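Local coordinates for MdbA protein (Corynebacterium diphtheriae, PDB 5C00), which is a thiol-disulfide oxidoreductase of the DsbA family that probably introduces disulfide bonds into exported proteins, and is essential for viability, pilus assembly and toxin production, at residues Phe49-Ala59 with Arg120-Tyr131; Leu61-Ala72 with Ile199-Thr207. All blocks are in the same frame, centred on the assembly; numbering follows the deposited sequence.

How the contacts relate
After strands 25-29 and 32-36, the chain enters strand 45-52 of the central mixed sheet, turns through the CxxC and continues as helix 56-74, so the first segments of both contacts follow one another closely. It then runs through strand 78-85 and helix 96-109 before helix 113-125 and the short helix 127-130 return to the CxxC turn, the probable active site as in thioredoxin-fold oxidoreductases, closing contact 1. Contact 2 closes much later, when helix 202-207 packs beside helix 56-74. The two closures therefore cross. Contact 1 ties the helical part of the molecule to the thioredoxin core, and contact 2 brings the C-terminal helix onto it. A salt bridge between Arg120 and Asp66 joins them directly.

Contact 1: Phe49-Ala59 with Arg120-Tyr131; sequences FYEDFSCPHCA and RALLMKEQKNIY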
# COMPACT_ATOMS: atom_id res chain seq x y z
N PHE A 49 -4.81 -5.90 -6.13
CA PHE A 49 -5.35 -4.59 -5.87
C PHE A 49 -4.28 -3.60 -6.25
O PHE A 49 -3.22 -3.53 -5.64
CB PHE A 49 -5.74 -4.52 -4.40
CG PHE A 49 -6.43 -3.25 -3.97
CD1 PHE A 49 -6.85 -2.27 -4.86
CD2 PHE A 49 -6.66 -3.05 -2.61
CE1 PHE A 49 -7.47 -1.13 -4.42
CE2 PHE A 49 -7.28 -1.90 -2.16
CZ PHE A 49 -7.69 -0.94 -3.07
N TYR A 50 -4.57 -2.82 -7.28
CA TYR A 50 -3.63 -1.85 -7.85
C TYR A 50 -3.95 -0.47 -7.31
O TYR A 50 -5.10 -0.03 -7.39
CB TYR A 50 -3.68 -1.86 -9.35
CG TYR A 50 -3.24 -3.16 -10.01
CD1 TYR A 50 -4.13 -4.22 -10.17
CD2 TYR A 50 -1.93 -3.31 -10.49
CE1 TYR A 50 -3.74 -5.42 -10.76
CE2 TYR A 50 -1.53 -4.49 -11.11
CZ TYR A 50 -2.43 -5.54 -11.21
OH TYR A 50 -2.03 -6.68 -11.87
N GLU A 51 -2.95 0.20 -6.76
CA GLU A 51 -3.16 1.56 -6.30
C GLU A 51 -1.90 2.36 -6.46
O GLU A 51 -0.80 1.82 -6.70
CB GLU A 51 -3.72 1.61 -4.86
CG GLU A 51 -2.88 0.99 -3.83
CD GLU A 51 -3.53 0.83 -2.40
OE1 GLU A 51 -2.81 0.28 -1.58
OE2 GLU A 51 -4.72 1.17 -2.13
N ASP A 52 -2.07 3.66 -6.35
CA ASP A 52 -0.95 4.65 -6.43
C ASP A 52 -1.17 5.64 -5.26
O ASP A 52 -2.29 6.13 -5.04
CB ASP A 52 -0.98 5.25 -7.83
CG ASP A 52 0.12 6.30 -8.09
OD1 ASP A 52 0.30 7.25 -7.30
OD2 ASP A 52 0.77 6.21 -9.15
N PHE A 53 -0.11 5.95 -4.53
CA PHE A 53 -0.24 6.85 -3.37
C PHE A 53 -0.58 8.32 -3.73
O PHE A 53 -0.90 9.10 -2.83
CB PHE A 53 0.98 6.81 -2.51
CG PHE A 53 1.01 5.63 -1.57
CD1 PHE A 53 0.28 5.67 -0.38
CD2 PHE A 53 1.78 4.49 -1.86
CE1 PHE A 53 0.29 4.62 0.50
CE2 PHE A 53 1.76 3.43 -0.98
CZ PHE A 53 1.05 3.50 0.20
N SER A 54 -0.58 8.70 -5.01
CA SER A 54 -1.01 10.04 -5.38
C SER A 54 -2.42 10.05 -5.98
O SER A 54 -2.87 11.09 -6.48
CB SER A 54 -0.04 10.68 -6.37
OG SER A 54 1.24 10.72 -5.77
N CYS A 55 -3.09 8.92 -5.95
CA CYS A 55 -4.40 8.77 -6.59
C CYS A 55 -5.56 9.08 -5.63
O CYS A 55 -5.77 8.37 -4.66
CB CYS A 55 -4.46 7.34 -7.11
SG CYS A 55 -6.06 6.86 -7.74
N PRO A 56 -6.32 10.15 -5.90
CA PRO A 56 -7.37 10.54 -4.96
C PRO A 56 -8.48 9.52 -4.89
O PRO A 56 -9.04 9.30 -3.83
CB PRO A 56 -7.92 11.89 -5.49
CG PRO A 56 -7.20 12.16 -6.76
CD PRO A 56 -6.06 11.18 -6.93
N HIS A 57 -8.79 8.86 -6.00
CA HIS A 57 -9.86 7.89 -5.97
C HIS A 57 -9.40 6.59 -5.30
O HIS A 57 -10.22 5.86 -4.81
CB HIS A 57 -10.49 7.67 -7.35
CG HIS A 57 -11.28 8.85 -7.84
ND1 HIS A 57 -11.40 9.18 -9.17
CD2 HIS A 57 -11.98 9.79 -7.15
CE1 HIS A 57 -12.13 10.28 -9.29
NE2 HIS A 57 -12.49 10.67 -8.08
N CYS A 58 -8.09 6.34 -5.22
CA CYS A 58 -7.57 5.21 -4.41
C CYS A 58 -7.78 5.49 -2.94
O CYS A 58 -8.22 4.63 -2.21
CB CYS A 58 -6.06 4.98 -4.60
SG CYS A 58 -5.63 4.30 -6.20
N ALA A 59 -7.56 6.73 -2.53
CA ALA A 59 -7.85 7.11 -1.14
C ALA A 59 -9.35 6.99 -0.86
O ALA A 59 -9.77 6.47 0.17
CB ALA A 59 -7.37 8.49 -0.89
N ARG A 120 0.29 3.03 5.57
CA ARG A 120 -0.46 3.11 4.30
C ARG A 120 -1.73 3.95 4.46
O ARG A 120 -2.01 4.81 3.61
CB ARG A 120 -0.83 1.68 3.82
CG ARG A 120 -1.87 1.66 2.69
CD ARG A 120 -2.13 0.23 2.21
NE ARG A 120 -3.21 0.21 1.21
CZ ARG A 120 -4.52 0.23 1.50
NH1 ARG A 120 -4.93 0.28 2.75
NH2 ARG A 120 -5.45 0.23 0.52
N ALA A 121 -2.49 3.65 5.51
CA ALA A 121 -3.76 4.35 5.74
C ALA A 121 -3.49 5.86 5.86
O ALA A 121 -4.24 6.67 5.30
CB ALA A 121 -4.46 3.83 6.98
N LEU A 122 -2.49 6.25 6.62
CA LEU A 122 -2.17 7.65 6.80
C LEU A 122 -1.75 8.36 5.50
O LEU A 122 -2.27 9.44 5.16
CB LEU A 122 -1.08 7.81 7.88
CG LEU A 122 -0.66 9.24 8.23
CD1 LEU A 122 -1.84 10.13 8.40
CD2 LEU A 122 0.17 9.21 9.52
N LEU A 123 -0.87 7.75 4.75
CA LEU A 123 -0.44 8.32 3.49
C LEU A 123 -1.58 8.51 2.51
O LEU A 123 -1.61 9.53 1.84
CB LEU A 123 0.68 7.48 2.84
CG LEU A 123 1.96 7.34 3.67
CD1 LEU A 123 2.98 6.61 2.81
CD2 LEU A 123 2.53 8.62 4.21
N MSE A 124 -2.52 7.57 2.44
CA MSE A 124 -3.75 7.77 1.67
C MSE A 124 -4.69 8.80 2.25
O MSE A 124 -5.23 9.64 1.49
CB MSE A 124 -4.49 6.43 1.53
CG MSE A 124 -3.68 5.50 0.66
SE MSE A 124 -3.73 6.02 -1.26
CE MSE A 124 -2.80 4.47 -1.96
N LYS A 125 -4.92 8.78 3.56
CA LYS A 125 -5.83 9.74 4.15
C LYS A 125 -5.34 11.16 3.98
O LYS A 125 -6.15 12.04 3.72
CB LYS A 125 -6.04 9.48 5.64
CG LYS A 125 -6.92 10.53 6.32
CD LYS A 125 -6.90 10.42 7.83
CE LYS A 125 -7.80 11.49 8.45
NZ LYS A 125 -8.43 10.91 9.65
N GLU A 126 -4.04 11.39 4.16
CA GLU A 126 -3.48 12.75 4.07
C GLU A 126 -2.91 13.15 2.70
O GLU A 126 -2.23 14.17 2.55
CB GLU A 126 -2.48 12.92 5.18
CG GLU A 126 -3.10 12.78 6.57
CD GLU A 126 -4.17 13.80 6.90
OE1 GLU A 126 -4.47 14.73 6.10
OE2 GLU A 126 -4.72 13.69 8.05
N GLN A 127 -3.21 12.35 1.70
CA GLN A 127 -2.64 12.49 0.40
C GLN A 127 -2.60 13.92 -0.07
O GLN A 127 -1.58 14.42 -0.55
CB GLN A 127 -3.51 11.67 -0.55
CG GLN A 127 -3.08 11.68 -1.95
CD GLN A 127 -4.02 10.83 -2.77
OE1 GLN A 127 -4.88 11.36 -3.44
NE2 GLN A 127 -3.93 9.49 -2.63
N LYS A 128 -3.73 14.61 0.07
CA LYS A 128 -3.79 16.00 -0.41
C LYS A 128 -2.90 16.98 0.30
O LYS A 128 -2.49 17.95 -0.31
CB LYS A 128 -5.25 16.48 -0.47
CG LYS A 128 -5.94 16.11 -1.78
CD LYS A 128 -5.51 14.75 -2.39
CE LYS A 128 -5.36 14.78 -3.91
NZ LYS A 128 -4.24 13.92 -4.44
N ASN A 129 -2.56 16.74 1.56
CA ASN A 129 -1.62 17.56 2.35
C ASN A 129 -0.15 17.20 2.21
O ASN A 129 0.74 17.99 2.47
CB ASN A 129 -2.04 17.49 3.83
CG ASN A 129 -3.42 18.02 4.04
OD1 ASN A 129 -3.71 19.12 3.60
ND2 ASN A 129 -4.32 17.20 4.60
N ILE A 130 0.10 15.99 1.79
CA ILE A 130 1.42 15.45 1.64
C ILE A 130 1.96 15.80 0.27
O ILE A 130 3.12 16.13 0.10
CB ILE A 130 1.33 13.92 1.74
CG1 ILE A 130 1.13 13.50 3.17
CG2 ILE A 130 2.58 13.20 1.16
CD1 ILE A 130 0.77 12.03 3.31
N TYR A 131 1.08 15.70 -0.72
CA TYR A 131 1.45 15.71 -2.13
C TYR A 131 2.25 16.98 -2.48
O TYR A 131 1.75 18.09 -2.40
CB TYR A 131 0.18 15.62 -2.99
CG TYR A 131 0.52 15.48 -4.46
CD1 TYR A 131 0.87 14.25 -4.99
CD2 TYR A 131 0.55 16.60 -5.30
CE1 TYR A 131 1.24 14.12 -6.32
CE2 TYR A 131 0.92 16.48 -6.65
CZ TYR A 131 1.27 15.22 -7.14
OH TYR A 131 1.62 15.08 -8.45
O HOH W 1 0.14 9.94 -0.46
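One face of the Phe53 ring carries the methyl of Met124, a selenomethionine, while the carbonyl O of Arg120 lies at the ring edge, near its plane. At the edge of the Tyr131 ring lies Ser54 OG, which is hydrogen-bonded to Ser97 and Asn96 of helix 96-109. Phe53 lies two residues before the Cys55-Pro56-His57-Cys58 sequence, a CxxC at a helix start as in thioredoxin-fold oxidoreductases, and helices 113-125 and 127-130 pack against this turn. Met124 CE sits 4.0 Å from the centroid of the Phe53 ring, a CH-pi contact. A bend at chi2 (-74°) turns the Met124 chain across the ring, and its SE also approaches Cys58 CB.

The guanidinium of Arg120 and the Glu51 carboxylate form a flat, polar pair, a salt bridge met side-on with the planes 26° apart. Arg120 NE donates to Glu51 OE1 at 2.8 Å, almost in the guanidinium plane, and Arg120 NH2 to Glu51 OE2 at 2.9 Å; both oxygens use their syn lone pairs. The remaining nitrogen, Arg120 NH1, reaches Asp66, so the guanidinium is shared by two acids.

A water bridges Phe53 O and Leu123 O. The extended chain of Gln127 carries its amide to the CxxC turn. Lys128 NZ holds Gln127 OE1, helping to fix the amide's rotation, and Gln127 NE2, weakly bonded to Phe53 O, donates to Cys55 O at 3.0 Å, from above the carbonyl plane.

Contact 2: Leu61-Ala72 with Ile199-Thr207; sequences LGEVTDGPMTKA and IETWVEQAT
Val203 projects from helix 202-207 as a knob into a hole formed by Thr65, Pro68, Met69 and Ala72, packing the C-terminal helix of the thioredoxin fold beside helix 56-74. The axes of the two helical segments are 9.6 Å apart and inclined by 27°. From Val203 CB the two methyls part. CG1, anti to the backbone N (chi1 179°), reaches Pro68 O at 3.7 Å and touches Ala72 CB; CG2 approaches Met69 N and also lies over the centre of one face of the neighbouring Trp202 ring, 3.5 Å above its plane.

At the edge of that indole sits SE of Met69, a selenomethionine, 3.7 Å from Trp202 CZ2 in a Met-aromatic contact. Val80 and Trp117 also touch the Met69 side chain, which thus joins this helix pair to the sheet and to helix 113-125. Toward the start of both segments Leu61 CD2 packs on Ile199 CG1; toward their ends Ala72 CB meets Thr207 CG2.

The only hydrogen bond between the segments is weak and bent, from Trp202 NE1 to Thr65 OG1 (3.2 Å, N-H...O angle 143°). The Thr65 methyl, CG2, packs 3.3 Å from Glu200 O in the 3-10 turn before the helix.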
# COMPACT_ATOMS: atom_id res chain seq x y z
N LEU A 61 -11.70 5.09 -2.44
CA LEU A 61 -12.06 3.68 -2.33
C LEU A 61 -11.59 3.01 -1.02
O LEU A 61 -12.35 2.25 -0.40
CB LEU A 61 -11.55 2.89 -3.54
CG LEU A 61 -11.97 1.43 -3.58
CD1 LEU A 61 -13.47 1.32 -3.77
CD2 LEU A 61 -11.25 0.74 -4.72
N GLY A 62 -10.38 3.29 -0.61
CA GLY A 62 -9.84 2.76 0.65
C GLY A 62 -10.69 3.10 1.87
O GLY A 62 -10.87 2.27 2.78
N GLU A 63 -11.22 4.31 1.90
CA GLU A 63 -12.11 4.72 2.97
C GLU A 63 -13.30 3.80 3.07
O GLU A 63 -13.78 3.51 4.16
CB GLU A 63 -12.69 6.13 2.73
CG GLU A 63 -11.73 7.28 2.86
CD GLU A 63 -12.48 8.61 2.88
OE1 GLU A 63 -13.26 8.82 3.85
OE2 GLU A 63 -12.31 9.42 1.93
N VAL A 64 -13.81 3.38 1.93
CA VAL A 64 -14.98 2.52 1.90
C VAL A 64 -14.62 1.05 2.12
O VAL A 64 -15.34 0.36 2.80
CB VAL A 64 -15.73 2.68 0.57
CG1 VAL A 64 -16.86 1.66 0.44
CG2 VAL A 64 -16.28 4.10 0.45
N THR A 65 -13.55 0.55 1.53
CA THR A 65 -13.34 -0.89 1.50
C THR A 65 -12.20 -1.39 2.40
O THR A 65 -12.08 -2.61 2.60
CB THR A 65 -13.13 -1.40 0.06
OG1 THR A 65 -11.92 -0.90 -0.52
CG2 THR A 65 -14.31 -0.98 -0.81
N ASP A 66 -11.35 -0.50 2.93
CA ASP A 66 -10.24 -0.97 3.80
C ASP A 66 -10.74 -1.77 5.02
O ASP A 66 -10.18 -2.80 5.38
CB ASP A 66 -9.36 0.17 4.29
CG ASP A 66 -8.31 0.58 3.27
OD1 ASP A 66 -8.10 -0.09 2.20
OD2 ASP A 66 -7.65 1.60 3.57
N GLY A 67 -11.80 -1.28 5.64
CA GLY A 67 -12.36 -1.94 6.79
C GLY A 67 -12.84 -3.35 6.50
O GLY A 67 -12.37 -4.30 7.13
N PRO A 68 -13.77 -3.50 5.56
CA PRO A 68 -14.21 -4.85 5.22
C PRO A 68 -13.09 -5.71 4.68
O PRO A 68 -13.06 -6.92 4.99
CB PRO A 68 -15.27 -4.64 4.14
CG PRO A 68 -15.59 -3.21 4.15
CD PRO A 68 -14.57 -2.46 4.92
N MSE A 69 -12.17 -5.12 3.92
CA MSE A 69 -11.03 -5.89 3.38
C MSE A 69 -10.24 -6.47 4.53
O MSE A 69 -9.88 -7.63 4.47
CB MSE A 69 -10.12 -5.02 2.50
CG MSE A 69 -8.93 -5.81 1.93
SE MSE A 69 -7.75 -4.64 0.90
CE MSE A 69 -6.96 -3.81 2.46
N THR A 70 -9.92 -5.66 5.54
CA THR A 70 -9.17 -6.14 6.71
C THR A 70 -9.88 -7.34 7.36
O THR A 70 -9.27 -8.32 7.69
CB THR A 70 -9.01 -5.00 7.75
OG1 THR A 70 -8.41 -3.87 7.14
CG2 THR A 70 -8.17 -5.44 8.92
N LYS A 71 -11.19 -7.23 7.54
CA LYS A 71 -11.94 -8.34 8.15
C LYS A 71 -11.88 -9.61 7.35
O LYS A 71 -11.74 -10.70 7.90
CB LYS A 71 -13.40 -7.96 8.42
CG LYS A 71 -13.58 -6.76 9.33
CD LYS A 71 -12.82 -6.88 10.66
CE LYS A 71 -11.61 -5.96 10.77
NZ LYS A 71 -10.96 -5.83 12.12
N ALA A 72 -11.96 -9.49 6.04
CA ALA A 72 -11.96 -10.64 5.16
C ALA A 72 -10.59 -11.29 5.12
O ALA A 72 -10.48 -12.52 5.03
CB ALA A 72 -12.39 -10.21 3.76
N ILE A 199 -17.54 -1.54 -7.73
CA ILE A 199 -16.22 -1.60 -7.11
C ILE A 199 -16.26 -1.36 -5.60
O ILE A 199 -15.45 -1.91 -4.87
CB ILE A 199 -15.24 -0.62 -7.81
CG1 ILE A 199 -13.80 -0.85 -7.36
CG2 ILE A 199 -15.65 0.82 -7.60
CD1 ILE A 199 -13.24 -2.15 -7.85
N GLU A 200 -17.21 -0.55 -5.14
CA GLU A 200 -17.36 -0.30 -3.70
C GLU A 200 -17.68 -1.55 -2.92
O GLU A 200 -17.48 -1.58 -1.69
CB GLU A 200 -18.45 0.72 -3.42
CG GLU A 200 -18.09 2.11 -3.85
CD GLU A 200 -19.13 3.14 -3.44
OE1 GLU A 200 -19.75 2.99 -2.35
OE2 GLU A 200 -19.32 4.12 -4.19
N THR A 201 -18.18 -2.56 -3.61
CA THR A 201 -18.58 -3.79 -2.95
C THR A 201 -17.69 -4.95 -3.33
O THR A 201 -18.10 -6.10 -3.22
CB THR A 201 -20.06 -4.14 -3.26
OG1 THR A 201 -20.22 -4.60 -4.61
CG2 THR A 201 -20.93 -2.94 -3.06
N TRP A 202 -16.46 -4.67 -3.77
CA TRP A 202 -15.60 -5.73 -4.24
C TRP A 202 -15.33 -6.79 -3.18
O TRP A 202 -15.17 -7.94 -3.52
CB TRP A 202 -14.29 -5.17 -4.83
CG TRP A 202 -13.27 -4.64 -3.86
CD1 TRP A 202 -13.03 -3.35 -3.54
CD2 TRP A 202 -12.30 -5.42 -3.15
NE1 TRP A 202 -11.96 -3.27 -2.65
CE2 TRP A 202 -11.49 -4.53 -2.42
CE3 TRP A 202 -12.02 -6.78 -3.10
CZ2 TRP A 202 -10.44 -4.96 -1.62
CZ3 TRP A 202 -10.96 -7.22 -2.29
CH2 TRP A 202 -10.18 -6.30 -1.57
N VAL A 203 -15.26 -6.38 -1.91
CA VAL A 203 -14.93 -7.33 -0.85
C VAL A 203 -16.11 -8.34 -0.71
O VAL A 203 -15.88 -9.57 -0.62
CB VAL A 203 -14.64 -6.63 0.48
CG1 VAL A 203 -14.33 -7.66 1.57
CG2 VAL A 203 -13.45 -5.64 0.34
N GLU A 204 -17.34 -7.82 -0.76
CA GLU A 204 -18.54 -8.71 -0.75
C GLU A 204 -18.47 -9.66 -1.92
O GLU A 204 -18.76 -10.84 -1.80
CB GLU A 204 -19.85 -7.95 -0.89
CG GLU A 204 -20.23 -7.05 0.25
CD GLU A 204 -21.43 -6.16 -0.10
OE1 GLU A 204 -21.37 -4.96 0.26
OE2 GLU A 204 -22.41 -6.64 -0.73
N GLN A 205 -18.11 -9.13 -3.07
CA GLN A 205 -18.02 -9.91 -4.29
C GLN A 205 -16.98 -10.99 -4.15
O GLN A 205 -17.20 -12.10 -4.59
CB GLN A 205 -17.67 -9.04 -5.46
CG GLN A 205 -18.75 -8.05 -5.86
CD GLN A 205 -18.48 -7.39 -7.20
OE1 GLN A 205 -18.20 -8.07 -8.21
NE2 GLN A 205 -18.57 -6.06 -7.23
N ALA A 206 -15.85 -10.66 -3.52
CA ALA A 206 -14.79 -11.64 -3.30
C ALA A 206 -15.14 -12.73 -2.30
O ALA A 206 -14.58 -13.83 -2.38
CB ALA A 206 -13.52 -10.94 -2.84
N THR A 207 -15.99 -12.41 -1.32
CA THR A 207 -16.30 -13.35 -0.23
C THR A 207 -17.58 -14.08 -0.53
O THR A 207 -18.01 -14.91 0.27
CB THR A 207 -16.38 -12.65 1.14
OG1 THR A 207 -17.28 -11.55 1.08
CG2 THR A 207 -15.01 -12.12 1.52